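Local coordinates for protein type-2Aa cytolytic delta-endotoxin (Bacillus thuringiensis serovar kyushuensis, PDB 1CBY) that kills the larvae of dipteran insects by forming pores in the epithelial cell membrane of the midgut, at residues N55-Q65 and I236-L244; A84-T95 and K218-L226. All coordinates share one frame; numbering follows the deposited sequence.

Interaction 1. Residues N55-Q65 and I236-L244; sequences NQALHLANAFQ and IFNVNNYNL
Leu244 lays its two methyl groups against helix 54-63, while at the other end of the contact Ile236 packs on the helix's first turns. The interface is held by packing, with no hydrogen bond between the segments. CD1 of Leu244 reaches the helix backbone, 3.6 Å from His59 O, and also meets Asn62 CB at 3.7 Å. Its sister methyl CD2 approaches the His59 ring obliquely, 3.7 Å from His59 CD2, although Leu244 itself is poorly ordered.

Asn62 fills the middle. With CG swung beside its backbone N (chi1 -70°), it sends its amide toward the loop, and the Asn241 side chain crosses that of Asn62 at about a right angle. Asn62 OD1 is hydrogen-bonded to Lys29 of the second subunit, so this buried amide also links the two chains of the protoxin dimer.

On Ile236, the CG2 branch packs against Leu58 CD2 at 3.5 Å, and CG1 lies 3.6 Å from Asn55 OD1, an oxygen that accepts a bond from Ser229. The same Leu58 CD2 sits over one face of the Phe237 ring, a CH-pi contact 4.1 Å from the centroid. Val239 CG1 sits over a face of the His59 imidazole, offset toward its rim and 4.3 Å from the centroid, a second CH-pi contact.

Ser38, the N-terminal processing stop, bonds through OG to Phe237 O, placing this loop beside a cleavage boundary. Helix 54-63 lies between this C-terminal segment and the sheet: the chain following helix 233-237 packs on one side, while Ala57, Leu60 and Ala61 turn to strands 44-48, 165-175 and 183-195.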
loop_
_atom_site.group_PDB
_atom_site.type_symbol
_atom_site.label_atom_id
_atom_site.label_comp_id
_atom_site.label_asym_id
_atom_site.label_seq_id
_atom_site.Cartn_x
_atom_site.Cartn_y
_atom_site.Cartn_z
ATOM N N ASN A 55 -8.601 -13.874 -7.801
ATOM C CA ASN A 55 -7.985 -15.185 -7.988
ATOM C C ASN A 55 -7.176 -15.198 -9.280
ATOM O O ASN A 55 -6.036 -15.653 -9.300
ATOM C CB ASN A 55 -9.061 -16.271 -8.041
ATOM C CG ASN A 55 -8.528 -17.656 -7.686
ATOM O OD1 ASN A 55 -9.310 -18.566 -7.410
ATOM N ND2 ASN A 55 -7.210 -17.821 -7.677
ATOM N N GLN A 56 -7.764 -14.677 -10.353
ATOM C CA GLN A 56 -7.096 -14.618 -11.649
ATOM C C GLN A 56 -5.835 -13.771 -11.564
ATOM O O GLN A 56 -4.782 -14.147 -12.082
ATOM C CB GLN A 56 -8.041 -14.039 -12.704
ATOM C CG GLN A 56 -7.433 -13.909 -14.093
ATOM C CD GLN A 56 -8.426 -13.396 -15.117
ATOM O OE1 GLN A 56 -9.562 -13.052 -14.785
ATOM N NE2 GLN A 56 -8.003 -13.341 -16.372
ATOM N N ALA A 57 -5.946 -12.627 -10.902
ATOM C CA ALA A 57 -4.819 -11.718 -10.738
ATOM C C ALA A 57 -3.683 -12.382 -9.960
ATOM O O ALA A 57 -2.509 -12.282 -10.331
ATOM C CB ALA A 57 -5.279 -10.453 -10.023
ATOM N N LEU A 58 -4.050 -13.076 -8.888
ATOM C CA LEU A 58 -3.095 -13.759 -8.031
ATOM C C LEU A 58 -2.374 -14.860 -8.806
ATOM O O LEU A 58 -1.167 -15.062 -8.640
ATOM C CB LEU A 58 -3.816 -14.321 -6.805
ATOM C CG LEU A 58 -3.075 -14.289 -5.467
ATOM C CD1 LEU A 58 -2.297 -12.990 -5.295
ATOM C CD2 LEU A 58 -4.076 -14.462 -4.343
ATOM N N HIS A 59 -3.104 -15.551 -9.674
ATOM C CA HIS A 59 -2.513 -16.602 -10.485
ATOM C C HIS A 59 -1.458 -16.005 -11.406
ATOM O O HIS A 59 -0.318 -16.470 -11.442
ATOM C CB HIS A 59 -3.579 -17.308 -11.315
ATOM C CG HIS A 59 -4.241 -18.443 -10.600
ATOM N ND1 HIS A 59 -4.837 -18.274 -9.377
ATOM C CD2 HIS A 59 -4.337 -19.745 -10.972
ATOM C CE1 HIS A 59 -5.279 -19.468 -9.028
ATOM N NE2 HIS A 59 -4.999 -20.391 -9.962
ATOM N N LEU A 60 -1.837 -14.951 -12.120
ATOM C CA LEU A 60 -0.932 -14.271 -13.042
ATOM C C LEU A 60 0.293 -13.735 -12.310
ATOM O O LEU A 60 1.418 -13.837 -12.805
ATOM C CB LEU A 60 -1.672 -13.141 -13.768
ATOM C CG LEU A 60 -2.655 -13.597 -14.854
ATOM C CD1 LEU A 60 -3.768 -12.582 -15.059
ATOM C CD2 LEU A 60 -1.899 -13.845 -16.143
ATOM N N ALA A 61 0.078 -13.198 -11.116
ATOM C CA ALA A 61 1.175 -12.669 -10.316
ATOM C C ALA A 61 2.185 -13.779 -9.995
ATOM O O ALA A 61 3.377 -13.649 -10.286
ATOM C CB ALA A 61 0.637 -12.056 -9.031
ATOM N N ASN A 62 1.691 -14.884 -9.436
ATOM C CA ASN A 62 2.535 -16.022 -9.073
ATOM C C ASN A 62 3.289 -16.601 -10.252
ATOM O O ASN A 62 4.447 -16.995 -10.112
ATOM C CB ASN A 62 1.717 -17.134 -8.419
ATOM C CG ASN A 62 1.215 -16.757 -7.047
ATOM O OD1 ASN A 62 1.584 -15.714 -6.494
ATOM N ND2 ASN A 62 0.364 -17.603 -6.483
ATOM N N ALA A 63 2.636 -16.667 -11.408
ATOM C CA ALA A 63 3.267 -17.211 -12.603
ATOM C C ALA A 63 4.522 -16.432 -12.955
ATOM O O ALA A 63 5.517 -17.010 -13.390
ATOM C CB ALA A 63 2.299 -17.200 -13.771
ATOM N N PHE A 64 4.494 -15.123 -12.742
ATOM C CA PHE A 64 5.655 -14.303 -13.059
ATOM C C PHE A 64 6.762 -14.302 -12.010
ATOM O O PHE A 64 7.806 -13.673 -12.204
ATOM C CB PHE A 64 5.233 -12.890 -13.449
ATOM C CG PHE A 64 4.644 -12.810 -14.829
ATOM C CD1 PHE A 64 5.451 -12.973 -15.950
ATOM C CD2 PHE A 64 3.280 -12.607 -15.008
ATOM C CE1 PHE A 64 4.913 -12.938 -17.228
ATOM C CE2 PHE A 64 2.730 -12.571 -16.284
ATOM C CZ PHE A 64 3.548 -12.737 -17.395
ATOM N N GLN A 65 6.551 -15.033 -10.916
ATOM C CA GLN A 65 7.565 -15.145 -9.871
ATOM C C GLN A 65 8.753 -15.860 -10.498
ATOM O O GLN A 65 9.903 -15.484 -10.287
ATOM C CB GLN A 65 7.050 -15.980 -8.698
ATOM C CG GLN A 65 5.951 -15.331 -7.878
ATOM C CD GLN A 65 6.444 -14.183 -7.015
ATOM O OE1 GLN A 65 7.648 -13.947 -6.882
ATOM N NE2 GLN A 65 5.509 -13.456 -6.426
ATOM N N ILE A 236 -7.716 -19.665 -2.242
ATOM C CA ILE A 236 -7.053 -18.738 -3.150
ATOM C C ILE A 236 -5.602 -18.487 -2.741
ATOM O O ILE A 236 -4.693 -18.632 -3.554
ATOM C CB ILE A 236 -7.835 -17.394 -3.258
ATOM C CG1 ILE A 236 -9.201 -17.639 -3.908
ATOM C CG2 ILE A 236 -7.047 -16.373 -4.072
ATOM C CD1 ILE A 236 -10.044 -16.402 -4.069
ATOM N N PHE A 237 -5.375 -18.180 -1.470
ATOM C CA PHE A 237 -4.022 -17.912 -1.001
ATOM C C PHE A 237 -3.138 -19.142 -0.792
ATOM O O PHE A 237 -1.969 -19.012 -0.435
ATOM C CB PHE A 237 -4.059 -17.027 0.243
ATOM C CG PHE A 237 -4.546 -15.630 -0.033
ATOM C CD1 PHE A 237 -5.904 -15.329 0.008
ATOM C CD2 PHE A 237 -3.651 -14.623 -0.378
ATOM C CE1 PHE A 237 -6.362 -14.046 -0.293
ATOM C CE2 PHE A 237 -4.102 -13.337 -0.680
ATOM C CZ PHE A 237 -5.458 -13.050 -0.637
ATOM N N ASN A 238 -3.685 -20.333 -1.016
ATOM C CA ASN A 238 -2.912 -21.569 -0.876
ATOM C C ASN A 238 -2.204 -21.915 -2.178
ATOM O O ASN A 238 -1.336 -22.790 -2.209
ATOM C CB ASN A 238 -3.809 -22.744 -0.479
ATOM C CG ASN A 238 -4.035 -22.844 1.019
ATOM O OD1 ASN A 238 -4.726 -23.750 1.485
ATOM N ND2 ASN A 238 -3.454 -21.926 1.784
ATOM N N VAL A 239 -2.605 -21.258 -3.261
ATOM C CA VAL A 239 -2.012 -21.501 -4.572
ATOM C C VAL A 239 -0.524 -21.157 -4.536
ATOM O O VAL A 239 -0.127 -20.139 -3.971
ATOM C CB VAL A 239 -2.731 -20.669 -5.674
ATOM C CG1 VAL A 239 -2.079 -20.896 -7.031
ATOM C CG2 VAL A 239 -4.214 -21.035 -5.735
ATOM N N ASN A 240 0.299 -22.019 -5.119
ATOM C CA ASN A 240 1.740 -21.791 -5.139
ATOM C C ASN A 240 2.186 -21.284 -6.497
ATOM O O ASN A 240 1.353 -20.990 -7.349
ATOM C CB ASN A 240 2.500 -23.068 -4.756
ATOM C CG ASN A 240 2.176 -24.260 -5.652
ATOM O OD1 ASN A 240 2.540 -25.383 -5.329
ATOM N ND2 ASN A 240 1.495 -24.025 -6.768
ATOM N N ASN A 241 3.493 -21.215 -6.720
ATOM C CA ASN A 241 4.012 -20.729 -7.993
ATOM C C ASN A 241 4.263 -21.862 -8.982
ATOM O O ASN A 241 5.173 -21.774 -9.803
ATOM C CB ASN A 241 5.320 -19.961 -7.776
ATOM C CG ASN A 241 5.232 -18.939 -6.659
ATOM O OD1 ASN A 241 6.232 -18.631 -6.018
ATOM N ND2 ASN A 241 4.042 -18.412 -6.418
ATOM N N TYR A 242 3.452 -22.913 -8.932
ATOM C CA TYR A 242 3.662 -24.050 -9.822
ATOM C C TYR A 242 2.398 -24.503 -10.529
ATOM O O TYR A 242 1.302 -24.398 -9.979
ATOM C CB TYR A 242 4.297 -25.212 -9.044
ATOM C CG TYR A 242 5.682 -24.889 -8.519
ATOM C CD1 TYR A 242 5.855 -24.198 -7.317
ATOM C CD2 TYR A 242 6.820 -25.219 -9.252
ATOM C CE1 TYR A 242 7.121 -23.838 -6.870
ATOM C CE2 TYR A 242 8.094 -24.865 -8.811
ATOM C CZ TYR A 242 8.235 -24.174 -7.624
ATOM O OH TYR A 242 9.488 -23.800 -7.201
ATOM N N ASN A 243 2.569 -25.025 -11.744
ATOM C CA ASN A 243 1.463 -25.501 -12.573
ATOM C C ASN A 243 0.509 -24.348 -12.854
ATOM O O ASN A 243 -0.644 -24.354 -12.417
ATOM C CB ASN A 243 0.730 -26.659 -11.891
ATOM C CG ASN A 243 1.662 -27.779 -11.501
ATOM O OD1 ASN A 243 2.379 -28.319 -12.338
ATOM N ND2 ASN A 243 1.658 -28.134 -10.222
ATOM N N LEU A 244 1.009 -23.341 -13.566
ATOM C CA LEU A 244 0.202 -22.171 -13.893
ATOM C C LEU A 244 0.186 -21.785 -15.373
ATOM O O LEU A 244 -0.724 -21.080 -15.819
ATOM C CB LEU A 244 0.627 -20.974 -13.031
ATOM C CG LEU A 244 0.415 -21.087 -11.519
ATOM C CD1 LEU A 244 0.826 -19.805 -10.835
ATOM C CD2 LEU A 244 -1.037 -21.402 -11.209
#

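Interaction 2. Residues A84-T95 and K218-L226; sequences ANGIPNSAIVKT and KALTLVQAL
An antiparallel pairing of strand 90-102 with strand 210-225 builds this part of the mixed sheet, and a classic beta bulge interrupts it at Val93 and Lys94, which together face Thr221. Val93 N bonds to Thr221 O and Thr221 N returns a bond to Lys94 O, so two residues on one strand stand opposite a single residue on the other. Before the bulge the ladder is regular: Ala91 and Val223 form a hydrogen-bonded pair, with Val223 N 2.9 Å from Ala91 O, flanked by the non-hydrogen-bonded pairs Ser90-Gln224 and Ile92-Leu222.

Gln224 extends the pairing past the strand start. Its CG lies opposite the backbone N (chi1 175°) and the rest of the chain is extended, bringing NE2 to Pro88 O at 2.9 Å. The bond is almost straight at 178° and runs within the plane of the amide. Asn89 O accepts Ala225 N at 2.9 Å. Ser90 OG folds back to Ile87 O, 2.8 Å away and well above the carbonyl plane, tying the loop to the strand.

Leu222 points to the face shared with Ser90 and Ile92. Its CD1 touches Ala84 O at 3.6 Å and its CD2 meets Ser90 CB at 3.8 Å. Beside it, Leu220 CD1 packs on Ala84 CB at 3.6 Å. On the opposite face, Val223 CG1 meets Val93 CG2 at 3.7 Å, and Thr221 OG1 bonds to Val121 O.

Strand 210-225 also pairs with strand 183-195. Helices 54-63 and 77-84 pack on the Leu222 face through Leu60 and Leu81, whereas the Val223 face meets Leu124 of a loop.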
loop_
_atom_site.group_PDB
_atom_site.type_symbol
_atom_site.label_atom_id
_atom_site.label_comp_id
_atom_site.label_asym_id
_atom_site.label_seq_id
_atom_site.Cartn_x
_atom_site.Cartn_y
_atom_site.Cartn_z
ATOM N N ALA A 84 5.226 -15.678 -20.357
ATOM C CA ALA A 84 4.161 -14.903 -20.986
ATOM C C ALA A 84 3.479 -15.671 -22.113
ATOM O O ALA A 84 2.260 -15.837 -22.114
ATOM C CB ALA A 84 4.711 -13.590 -21.513
ATOM N N ASN A 85 4.272 -16.172 -23.050
ATOM C CA ASN A 85 3.738 -16.918 -24.183
ATOM C C ASN A 85 3.193 -18.291 -23.814
ATOM O O ASN A 85 2.870 -19.086 -24.698
ATOM C CB ASN A 85 4.796 -17.051 -25.283
ATOM C CG ASN A 85 5.096 -15.727 -25.968
ATOM O OD1 ASN A 85 6.253 -15.379 -26.199
ATOM N ND2 ASN A 85 4.049 -14.981 -26.297
ATOM N N GLY A 86 3.089 -18.568 -22.516
ATOM C CA GLY A 86 2.573 -19.847 -22.063
ATOM C C GLY A 86 1.260 -19.722 -21.309
ATOM O O GLY A 86 0.574 -20.723 -21.074
ATOM N N ILE A 87 0.919 -18.503 -20.898
ATOM C CA ILE A 87 -0.324 -18.266 -20.173
ATOM C C ILE A 87 -1.484 -18.498 -21.140
ATOM O O ILE A 87 -1.484 -17.984 -22.263
ATOM C CB ILE A 87 -0.419 -16.813 -19.642
ATOM C CG1 ILE A 87 0.799 -16.456 -18.781
ATOM C CG2 ILE A 87 -1.702 -16.633 -18.850
ATOM C CD1 ILE A 87 0.897 -17.222 -17.487
ATOM N N PRO A 88 -2.456 -19.329 -20.742
ATOM C CA PRO A 88 -3.604 -19.603 -21.611
ATOM C C PRO A 88 -4.576 -18.432 -21.735
ATOM O O PRO A 88 -4.832 -17.719 -20.761
ATOM C CB PRO A 88 -4.262 -20.801 -20.929
ATOM C CG PRO A 88 -3.917 -20.600 -19.484
ATOM C CD PRO A 88 -2.470 -20.200 -19.558
ATOM N N ASN A 89 -5.102 -18.244 -22.947
ATOM C CA ASN A 89 -6.080 -17.195 -23.271
ATOM C C ASN A 89 -5.603 -15.778 -22.981
ATOM O O ASN A 89 -6.312 -14.989 -22.353
ATOM C CB ASN A 89 -7.404 -17.454 -22.542
ATOM C CG ASN A 89 -7.863 -18.893 -22.663
ATOM O OD1 ASN A 89 -7.733 -19.511 -23.720
ATOM N ND2 ASN A 89 -8.369 -19.445 -21.570
ATOM N N SER A 90 -4.424 -15.441 -23.488
ATOM C CA SER A 90 -3.851 -14.124 -23.269
ATOM C C SER A 90 -3.090 -13.649 -24.499
ATOM O O SER A 90 -3.008 -14.364 -25.496
ATOM C CB SER A 90 -2.913 -14.168 -22.056
ATOM O OG SER A 90 -1.937 -15.188 -22.189
ATOM N N ALA A 91 -2.535 -12.443 -24.421
ATOM C CA ALA A 91 -1.769 -11.868 -25.516
ATOM C C ALA A 91 -0.838 -10.791 -24.974
ATOM O O ALA A 91 -1.227 -10.011 -24.101
ATOM C CB ALA A 91 -2.706 -11.275 -26.559
ATOM N N ILE A 92 0.395 -10.774 -25.473
ATOM C CA ILE A 92 1.394 -9.795 -25.049
ATOM C C ILE A 92 1.189 -8.500 -25.821
ATOM O O ILE A 92 1.404 -8.449 -27.031
ATOM C CB ILE A 92 2.826 -10.312 -25.293
ATOM C CG1 ILE A 92 3.055 -11.608 -24.517
ATOM C CG2 ILE A 92 3.841 -9.266 -24.880
ATOM C CD1 ILE A 92 4.420 -12.204 -24.727
ATOM N N VAL A 93 0.762 -7.464 -25.111
ATOM C CA VAL A 93 0.501 -6.160 -25.711
ATOM C C VAL A 93 1.755 -5.407 -26.137
ATOM O O VAL A 93 1.914 -5.081 -27.311
ATOM C CB VAL A 93 -0.332 -5.273 -24.759
ATOM C CG1 VAL A 93 -0.446 -3.866 -25.301
ATOM C CG2 VAL A 93 -1.710 -5.869 -24.576
ATOM N N LYS A 94 2.648 -5.142 -25.192
ATOM C CA LYS A 94 3.864 -4.394 -25.484
ATOM C C LYS A 94 4.942 -4.813 -24.495
ATOM O O LYS A 94 4.631 -5.166 -23.358
ATOM C CB LYS A 94 3.565 -2.894 -25.339
ATOM C CG LYS A 94 4.452 -1.948 -26.141
ATOM C CD LYS A 94 5.713 -1.548 -25.385
ATOM C CE LYS A 94 6.551 -0.568 -26.199
ATOM N NZ LYS A 94 7.762 -0.098 -25.471
ATOM N N THR A 95 6.196 -4.825 -24.934
ATOM C CA THR A 95 7.305 -5.199 -24.060
ATOM C C THR A 95 8.318 -4.066 -24.063
ATOM O O THR A 95 8.250 -3.178 -24.910
ATOM C CB THR A 95 8.016 -6.510 -24.524
ATOM O OG1 THR A 95 8.515 -6.353 -25.858
ATOM C CG2 THR A 95 7.061 -7.699 -24.489
ATOM N N LYS A 218 12.615 -3.271 -17.245
ATOM C CA LYS A 218 12.211 -4.501 -17.926
ATOM C C LYS A 218 10.733 -4.675 -17.627
ATOM O O LYS A 218 10.341 -4.816 -16.466
ATOM C CB LYS A 218 13.017 -5.692 -17.403
ATOM C CG LYS A 218 14.487 -5.641 -17.789
ATOM C CD LYS A 218 15.323 -6.629 -16.991
ATOM C CE LYS A 218 15.482 -6.174 -15.548
ATOM N NZ LYS A 218 16.233 -7.161 -14.725
ATOM N N ALA A 219 9.913 -4.622 -18.671
ATOM C CA ALA A 219 8.471 -4.725 -18.508
ATOM C C ALA A 219 7.760 -5.262 -19.737
ATOM O O ALA A 219 8.264 -5.179 -20.861
ATOM C CB ALA A 219 7.897 -3.361 -18.159
ATOM N N LEU A 220 6.578 -5.816 -19.506
ATOM C CA LEU A 220 5.752 -6.339 -20.575
ATOM C C LEU A 220 4.323 -6.342 -20.066
ATOM O O LEU A 220 4.084 -6.585 -18.880
ATOM C CB LEU A 220 6.176 -7.753 -20.980
ATOM C CG LEU A 220 5.771 -8.951 -20.124
ATOM C CD1 LEU A 220 5.951 -10.214 -20.934
ATOM C CD2 LEU A 220 6.596 -9.007 -18.853
ATOM N N THR A 221 3.387 -5.985 -20.938
ATOM C CA THR A 221 1.980 -5.969 -20.573
ATOM C C THR A 221 1.294 -7.138 -21.250
ATOM O O THR A 221 1.419 -7.334 -22.460
ATOM C CB THR A 221 1.298 -4.665 -20.996
ATOM O OG1 THR A 221 2.099 -3.553 -20.575
ATOM C CG2 THR A 221 -0.074 -4.567 -20.353
ATOM N N LEU A 222 0.588 -7.928 -20.456
ATOM C CA LEU A 222 -0.115 -9.093 -20.959
ATOM C C LEU A 222 -1.595 -8.995 -20.606
ATOM O O LEU A 222 -1.947 -8.613 -19.487
ATOM C CB LEU A 222 0.485 -10.356 -20.338
ATOM C CG LEU A 222 -0.177 -11.682 -20.701
ATOM C CD1 LEU A 222 0.872 -12.650 -21.220
ATOM C CD2 LEU A 222 -0.908 -12.249 -19.495
ATOM N N VAL A 223 -2.457 -9.265 -21.577
ATOM C CA VAL A 223 -3.889 -9.239 -21.328
ATOM C C VAL A 223 -4.392 -10.675 -21.417
ATOM O O VAL A 223 -3.941 -11.441 -22.269
ATOM C CB VAL A 223 -4.660 -8.343 -22.337
ATOM C CG1 VAL A 223 -4.264 -6.881 -22.155
ATOM C CG2 VAL A 223 -4.423 -8.808 -23.771
ATOM N N GLN A 224 -5.269 -11.053 -20.495
ATOM C CA GLN A 224 -5.840 -12.394 -20.473
ATOM C C GLN A 224 -7.351 -12.282 -20.333
ATOM O O GLN A 224 -7.850 -11.425 -19.601
ATOM C CB GLN A 224 -5.282 -13.197 -19.305
ATOM C CG GLN A 224 -5.919 -14.566 -19.161
ATOM C CD GLN A 224 -5.448 -15.290 -17.924
ATOM O OE1 GLN A 224 -5.528 -14.760 -16.814
ATOM N NE2 GLN A 224 -4.943 -16.503 -18.105
ATOM N N ALA A 225 -8.077 -13.144 -21.035
ATOM C CA ALA A 225 -9.531 -13.134 -20.991
ATOM C C ALA A 225 -10.001 -13.221 -19.548
ATOM O O ALA A 225 -9.460 -13.999 -18.759
ATOM C CB ALA A 225 -10.086 -14.291 -21.800
ATOM N N LEU A 226 -10.978 -12.395 -19.201
ATOM C CA LEU A 226 -11.516 -12.360 -17.853
ATOM C C LEU A 226 -12.049 -13.719 -17.406
ATOM O O LEU A 226 -12.764 -14.397 -18.147
ATOM C CB LEU A 226 -12.605 -11.295 -17.761
ATOM C CG LEU A 226 -12.359 -10.164 -16.763
ATOM C CD1 LEU A 226 -10.932 -9.661 -16.866
ATOM C CD2 LEU A 226 -13.360 -9.046 -17.010
#

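Following the chain from the N terminus, helix 54-63 comes first, then the loop and strand of 84-95, later strand 210-225, and last helix 233-237 with the tail after it. Interaction 1 joins the first of these to the last, closing a long loop; interaction 2 is nested wholly inside it, closing a shorter one between 84-95 and 218-226. Their centres lie 15 Å apart, yet they touch: Gln56 NE2, on the inward side of the helix, donates probable hydrogen bonds to Gln224 OE1 and Ala225 O at the end of strand 210-225. Helix 54-63 therefore bridges the sheet and the C-terminal tail.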